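Local atomic coordinates of Exo beta-1,2-glucooligosaccharide sophorohydrolase (non-reducing end) (Parabacteroides distasonis ATCC 8503, PDB entry 5Z06), a protein that hydrolyses linear beta-1,2-glucan and beta-1,2-glucooligosaccharides of four or more glucose units in exo fashion, releasing sophorose from the non-reducing end. Residues G577-G582 against N653-W658; D584-T589 against D625-A630. One frame throughout, in Å; residues are numbered along the deposited sequence.

Both contacts lie in the glucoamylase-like, helix-rich part of this GH144 enzyme, on the same side of the chain's centre, and their own centres are about 14 Å apart. Along the chain the order is 577-582, 584-589, 625-630 and 653-658, so contact 2 falls within the span that contact 1 closes. Their first segments belong to one long loop between helix 556-573 and strand 590-592. Contact 1 joins the early part of this loop to the turn linking strands 652-653 and 658-659, at the surface; contact 2 packs its later part against helix 624-636, where the touching residues are mostly buried. Y581 also packs on L588, so one loop ties the surface hairpin loop to the helical domain.

Contact 1: residues G577-G582 against N653-W658; sequences GYVGYG and NLTVNW
The loop residues V579 and T655 bring their CA atoms to 4.9 Å where a type II beta turn, Y578 to Y581, meets the loop of a beta hairpin whose strands are 652-653 and 658-659. The polar centre of the contact is the T655 hydroxyl. With OG1 beside its own backbone N and anti to the carbonyl carbon (chi1 -58°), T655 accepts a hydrogen bond from V579 N to OG1 of 2.7 Å, with an N-H...O angle of 158°. The same oxygen lies at the edge of the Y578 ring, near its plane, 3.6 Å from CD1, while T655 CG2 also approaches that ring carbon. A water extends the link: it bridges V579 O (2.9 Å) and T655 OG1 (2.6 Å). Beside this polar patch, V579 and L654 cross at about a right angle, V579 CG1 resting on L654 CB at 3.7 Å. The leucine's CD1 reaches on over the CA of G580, whose positive phi belongs to the third position of the turn.

The loop of residues 653-658 is shaped from within. N653 OD1 accepts from V656 N at 3.0 Å, an Asx motif, and more weakly from T655 N, while N657 and W658 together face N653 in a G1 beta bulge. N653 ND2 is held in turn by N608 O and T610 OG1. Within the turn, Y578 CB sits over the centre of the Y581 ring, whose OH is hydrogen-bonded to D607 OD1. A single hydroxyl therefore binds the V579 amide directly and its carbonyl through water, joining the turn to the hairpin loop by both polar groups of one residue.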
loop_
_atom_site.group_PDB
_atom_site.type_symbol
_atom_site.label_atom_id
_atom_site.label_comp_id
_atom_site.label_asym_id
_atom_site.label_seq_id
_atom_site.Cartn_x
_atom_site.Cartn_y
_atom_site.Cartn_z
ATOM N N GLY A 577 -0.771 -18.109 -17.041
ATOM C CA GLY A 577 -2.224 -18.154 -17.169
ATOM C C GLY A 577 -2.933 -17.350 -16.092
ATOM O O GLY A 577 -4.052 -17.650 -15.774
ATOM N N TYR A 578 -2.297 -16.330 -15.521
ATOM C CA TYR A 578 -2.915 -15.591 -14.438
ATOM C C TYR A 578 -4.058 -14.790 -14.968
ATOM O O TYR A 578 -3.987 -14.260 -16.064
ATOM C CB TYR A 578 -1.911 -14.736 -13.676
ATOM C CG TYR A 578 -0.861 -15.633 -13.046
ATOM C CD1 TYR A 578 -1.234 -16.656 -12.154
ATOM C CD2 TYR A 578 0.483 -15.494 -13.355
ATOM C CE1 TYR A 578 -0.289 -17.518 -11.603
ATOM C CE2 TYR A 578 1.425 -16.353 -12.806
ATOM C CZ TYR A 578 1.026 -17.358 -11.941
ATOM O OH TYR A 578 1.946 -18.212 -11.416
ATOM N N VAL A 579 -5.132 -14.746 -14.201
ATOM C CA VAL A 579 -6.352 -14.116 -14.657
ATOM C C VAL A 579 -6.138 -12.613 -14.831
ATOM O O VAL A 579 -5.542 -11.972 -13.971
ATOM C CB VAL A 579 -7.501 -14.364 -13.683
ATOM C CG1 VAL A 579 -8.771 -13.592 -14.104
ATOM C CG2 VAL A 579 -7.786 -15.864 -13.628
ATOM N N GLY A 580 -6.649 -12.077 -15.939
ATOM C CA GLY A 580 -6.651 -10.648 -16.210
ATOM C C GLY A 580 -5.372 -10.027 -16.773
ATOM O O GLY A 580 -5.398 -8.864 -17.170
ATOM N N TYR A 581 -4.262 -10.760 -16.783
ATOM C CA TYR A 581 -3.002 -10.254 -17.358
ATOM C C TYR A 581 -3.166 -10.005 -18.853
ATOM O O TYR A 581 -3.761 -10.794 -19.561
ATOM C CB TYR A 581 -1.897 -11.268 -17.216
ATOM C CG TYR A 581 -1.226 -11.330 -15.882
ATOM C CD1 TYR A 581 -1.890 -10.992 -14.703
ATOM C CD2 TYR A 581 0.094 -11.783 -15.796
ATOM C CE1 TYR A 581 -1.240 -11.062 -13.489
ATOM C CE2 TYR A 581 0.743 -11.886 -14.592
ATOM C CZ TYR A 581 0.082 -11.520 -13.449
ATOM O OH TYR A 581 0.716 -11.624 -12.276
ATOM N N GLY A 582 -2.625 -8.905 -19.336
ATOM C CA GLY A 582 -2.731 -8.631 -20.753
ATOM C C GLY A 582 -2.117 -7.298 -21.033
ATOM O O GLY A 582 -1.375 -6.770 -20.215
ATOM N N ASN A 653 -4.807 -9.643 -7.153
ATOM C CA ASN A 653 -4.576 -10.928 -7.764
ATOM C C ASN A 653 -5.927 -11.484 -8.115
ATOM O O ASN A 653 -6.657 -11.966 -7.231
ATOM C CB ASN A 653 -3.825 -11.833 -6.810
ATOM C CG ASN A 653 -3.369 -13.114 -7.470
ATOM O OD1 ASN A 653 -4.098 -13.716 -8.245
ATOM N ND2 ASN A 653 -2.149 -13.513 -7.184
ATOM N N LEU A 654 -6.290 -11.380 -9.395
ATOM C CA LEU A 654 -7.570 -11.935 -9.843
ATOM C C LEU A 654 -7.557 -13.459 -9.796
ATOM O O LEU A 654 -8.606 -14.072 -9.646
ATOM C CB LEU A 654 -7.948 -11.450 -11.235
ATOM C CG LEU A 654 -8.221 -9.944 -11.297
ATOM C CD1 LEU A 654 -8.431 -9.531 -12.742
ATOM C CD2 LEU A 654 -9.420 -9.569 -10.436
ATOM N N THR A 655 -6.383 -14.064 -9.860
ATOM C CA THR A 655 -6.300 -15.520 -9.913
ATOM C C THR A 655 -6.755 -16.133 -8.615
ATOM O O THR A 655 -7.495 -17.103 -8.632
ATOM C CB THR A 655 -4.890 -15.972 -10.320
ATOM O OG1 THR A 655 -4.593 -15.388 -11.588
ATOM C CG2 THR A 655 -4.787 -17.507 -10.436
ATOM N N VAL A 656 -6.341 -15.539 -7.496
ATOM C CA VAL A 656 -6.755 -15.999 -6.182
ATOM C C VAL A 656 -7.835 -15.127 -5.544
ATOM O O VAL A 656 -8.227 -15.362 -4.390
ATOM C CB VAL A 656 -5.539 -16.126 -5.227
ATOM C CG1 VAL A 656 -4.450 -16.958 -5.869
ATOM C CG2 VAL A 656 -4.989 -14.778 -4.815
ATOM N N ASN A 657 -8.300 -14.117 -6.277
ATOM C CA ASN A 657 -9.375 -13.219 -5.833
ATOM C C ASN A 657 -9.005 -12.453 -4.549
ATOM O O ASN A 657 -9.665 -12.537 -3.509
ATOM C CB ASN A 657 -10.709 -13.944 -5.663
ATOM C CG ASN A 657 -11.859 -12.971 -5.629
ATOM O OD1 ASN A 657 -11.844 -12.022 -6.369
ATOM N ND2 ASN A 657 -12.805 -13.160 -4.730
ATOM N N TRP A 658 -7.924 -11.695 -4.683
ATOM C CA TRP A 658 -7.323 -10.926 -3.616
ATOM C C TRP A 658 -7.056 -9.495 -4.105
ATOM O O TRP A 658 -6.683 -9.267 -5.245
ATOM C CB TRP A 658 -6.016 -11.596 -3.204
ATOM C CG TRP A 658 -5.273 -10.865 -2.155
ATOM C CD1 TRP A 658 -5.405 -10.992 -0.808
ATOM C CD2 TRP A 658 -4.284 -9.867 -2.371
ATOM N NE1 TRP A 658 -4.544 -10.139 -0.163
ATOM C CE2 TRP A 658 -3.838 -9.442 -1.102
ATOM C CE3 TRP A 658 -3.722 -9.299 -3.513
ATOM C CZ2 TRP A 658 -2.864 -8.477 -0.946
ATOM C CZ3 TRP A 658 -2.762 -8.346 -3.362
ATOM C CH2 TRP A 658 -2.336 -7.942 -2.082
HETATM O O HOH W 1 -4.163 -12.801 -11.565
#

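Contact 2: residues D584-T589 against D625-A630; sequences DCWGLT and DASMKA
W586 meets helix 624-636 with the edge of its indole, a loop packed on a helix of the (alpha/alpha)6 barrel expected for this six-hairpin glycosidase clan. From CB, CG stands between the backbone N and the carbonyl carbon (chi1 65°), and this brings the end of the ring nearer the helix. CD1 comes first, 4.2 Å from A630 CB. Next, NE1 donates to A626 O over 3.0 Å in a nearly straight bond (168°), the acceptor lying in the indole plane. Beyond it, CE2 approaches the same carbonyl and A626 CB, and CZ2 rests 3.6 Å from that methyl and equally close to S627 OG. CH2, farther along the six-membered ring, also nears this hydroxyl, which is hydrogen-bonded chiefly to A616 O and also lies in hydrogen-bonding range of T623 O.

Q568 and C571 of helix 556-573 and A616 of helix 614-617 also pack against the indole. D584 supplies the second point of attachment: its CB lies 3.6 Å from K629 O, and its carbonyl O receives a CA-H...O contact from A630 CA at 3.1 Å, besides a hydrogen bond from N633 ND2. The indole bond adds to the helix's own bonding without displacing it. A626 O still accepts the backbone N-H of A630 at 3.0 Å, and W586 NE1 reaches this oxygen from the opposite face of the carbonyl plane, 74° out of it.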
loop_
_atom_site.group_PDB
_atom_site.type_symbol
_atom_site.label_atom_id
_atom_site.label_comp_id
_atom_site.label_asym_id
_atom_site.label_seq_id
_atom_site.Cartn_x
_atom_site.Cartn_y
_atom_site.Cartn_z
ATOM N N ASP A 584 -3.379 -4.455 -21.005
ATOM C CA ASP A 584 -3.898 -3.425 -20.149
ATOM C C ASP A 584 -3.747 -3.812 -18.672
ATOM O O ASP A 584 -4.303 -3.186 -17.783
ATOM C CB ASP A 584 -5.344 -3.106 -20.563
ATOM C CG ASP A 584 -6.273 -4.286 -20.444
ATOM O OD1 ASP A 584 -5.812 -5.398 -20.124
ATOM O OD2 ASP A 584 -7.485 -4.091 -20.656
ATOM N N CYS A 585 -2.975 -4.852 -18.415
ATOM C CA CYS A 585 -2.786 -5.318 -17.072
ATOM C C CYS A 585 -1.423 -5.944 -16.985
ATOM O O CYS A 585 -1.235 -7.132 -17.256
ATOM C CB CYS A 585 -3.871 -6.298 -16.669
ATOM S SG CYS A 585 -3.692 -6.766 -14.937
ATOM N N TRP A 586 -0.463 -5.109 -16.604
ATOM C CA TRP A 586 0.939 -5.463 -16.667
ATOM C C TRP A 586 1.707 -4.556 -15.742
ATOM O O TRP A 586 1.176 -3.560 -15.284
ATOM C CB TRP A 586 1.437 -5.262 -18.091
ATOM C CG TRP A 586 1.405 -3.807 -18.516
ATOM C CD1 TRP A 586 0.333 -3.111 -19.000
ATOM C CD2 TRP A 586 2.485 -2.887 -18.456
ATOM N NE1 TRP A 586 0.695 -1.794 -19.256
ATOM C CE2 TRP A 586 2.008 -1.636 -18.925
ATOM C CE3 TRP A 586 3.808 -2.992 -18.059
ATOM C CZ2 TRP A 586 2.827 -0.506 -19.020
ATOM C CZ3 TRP A 586 4.624 -1.862 -18.144
ATOM C CH2 TRP A 586 4.126 -0.642 -18.622
ATOM N N GLY A 587 2.978 -4.862 -15.546
ATOM C CA GLY A 587 3.867 -4.051 -14.709
ATOM C C GLY A 587 4.165 -4.751 -13.415
ATOM O O GLY A 587 4.044 -4.172 -12.348
ATOM N N LEU A 588 4.588 -6.001 -13.513
ATOM C CA LEU A 588 4.953 -6.751 -12.356
ATOM C C LEU A 588 6.052 -6.065 -11.599
ATOM O O LEU A 588 7.054 -5.638 -12.173
ATOM C CB LEU A 588 5.358 -8.179 -12.731
ATOM C CG LEU A 588 4.136 -9.015 -13.177
ATOM C CD1 LEU A 588 4.543 -10.313 -13.849
ATOM C CD2 LEU A 588 3.240 -9.320 -12.001
ATOM N N THR A 589 5.846 -5.957 -10.294
ATOM C CA THR A 589 6.767 -5.239 -9.429
ATOM C C THR A 589 6.481 -5.638 -7.971
ATOM O O THR A 589 5.609 -6.477 -7.670
ATOM C CB THR A 589 6.670 -3.697 -9.646
ATOM O OG1 THR A 589 7.585 -3.003 -8.797
ATOM C CG2 THR A 589 5.302 -3.187 -9.353
ATOM N N ASP A 625 1.219 4.688 -23.924
ATOM C CA ASP A 625 0.030 4.058 -24.429
ATOM C C ASP A 625 -0.273 2.817 -23.583
ATOM O O ASP A 625 -1.388 2.642 -23.142
ATOM C CB ASP A 625 0.199 3.721 -25.908
ATOM C CG ASP A 625 -1.036 3.081 -26.504
ATOM O OD1 ASP A 625 -2.156 3.635 -26.360
ATOM O OD2 ASP A 625 -0.869 2.014 -27.125
ATOM N N ALA A 626 0.743 2.000 -23.320
ATOM C CA ALA A 626 0.584 0.802 -22.512
ATOM C C ALA A 626 0.131 1.171 -21.082
ATOM O O ALA A 626 -0.752 0.512 -20.488
ATOM C CB ALA A 626 1.891 -0.008 -22.486
ATOM N N SER A 627 0.711 2.235 -20.547
ATOM C CA SER A 627 0.353 2.662 -19.210
ATOM C C SER A 627 -1.044 3.259 -19.202
ATOM O O SER A 627 -1.790 3.072 -18.252
ATOM C CB SER A 627 1.367 3.652 -18.644
ATOM O OG SER A 627 2.651 3.066 -18.494
ATOM N N MET A 628 -1.406 3.964 -20.252
ATOM C CA MET A 628 -2.745 4.522 -20.345
ATOM C C MET A 628 -3.777 3.398 -20.463
ATOM O O MET A 628 -4.843 3.484 -19.883
ATOM C CB MET A 628 -2.863 5.478 -21.525
ATOM C CG MET A 628 -4.129 6.303 -21.506
ATOM S SD MET A 628 -4.135 7.433 -20.110
ATOM C CE MET A 628 -5.678 6.989 -19.323
ATOM N N LYS A 629 -3.438 2.339 -21.185
ATOM C CA LYS A 629 -4.332 1.178 -21.277
ATOM C C LYS A 629 -4.566 0.559 -19.919
ATOM O O LYS A 629 -5.706 0.282 -19.557
ATOM C CB LYS A 629 -3.792 0.132 -22.237
ATOM C CG LYS A 629 -3.890 0.521 -23.700
ATOM C CD LYS A 629 -3.402 -0.640 -24.557
ATOM C CE LYS A 629 -2.989 -0.205 -25.952
ATOM N NZ LYS A 629 -4.150 0.001 -26.803
ATOM N N ALA A 630 -3.482 0.391 -19.160
ATOM C CA ALA A 630 -3.548 -0.135 -17.805
ATOM C C ALA A 630 -4.434 0.724 -16.939
ATOM O O ALA A 630 -5.336 0.236 -16.273
ATOM C CB ALA A 630 -2.162 -0.206 -17.202
#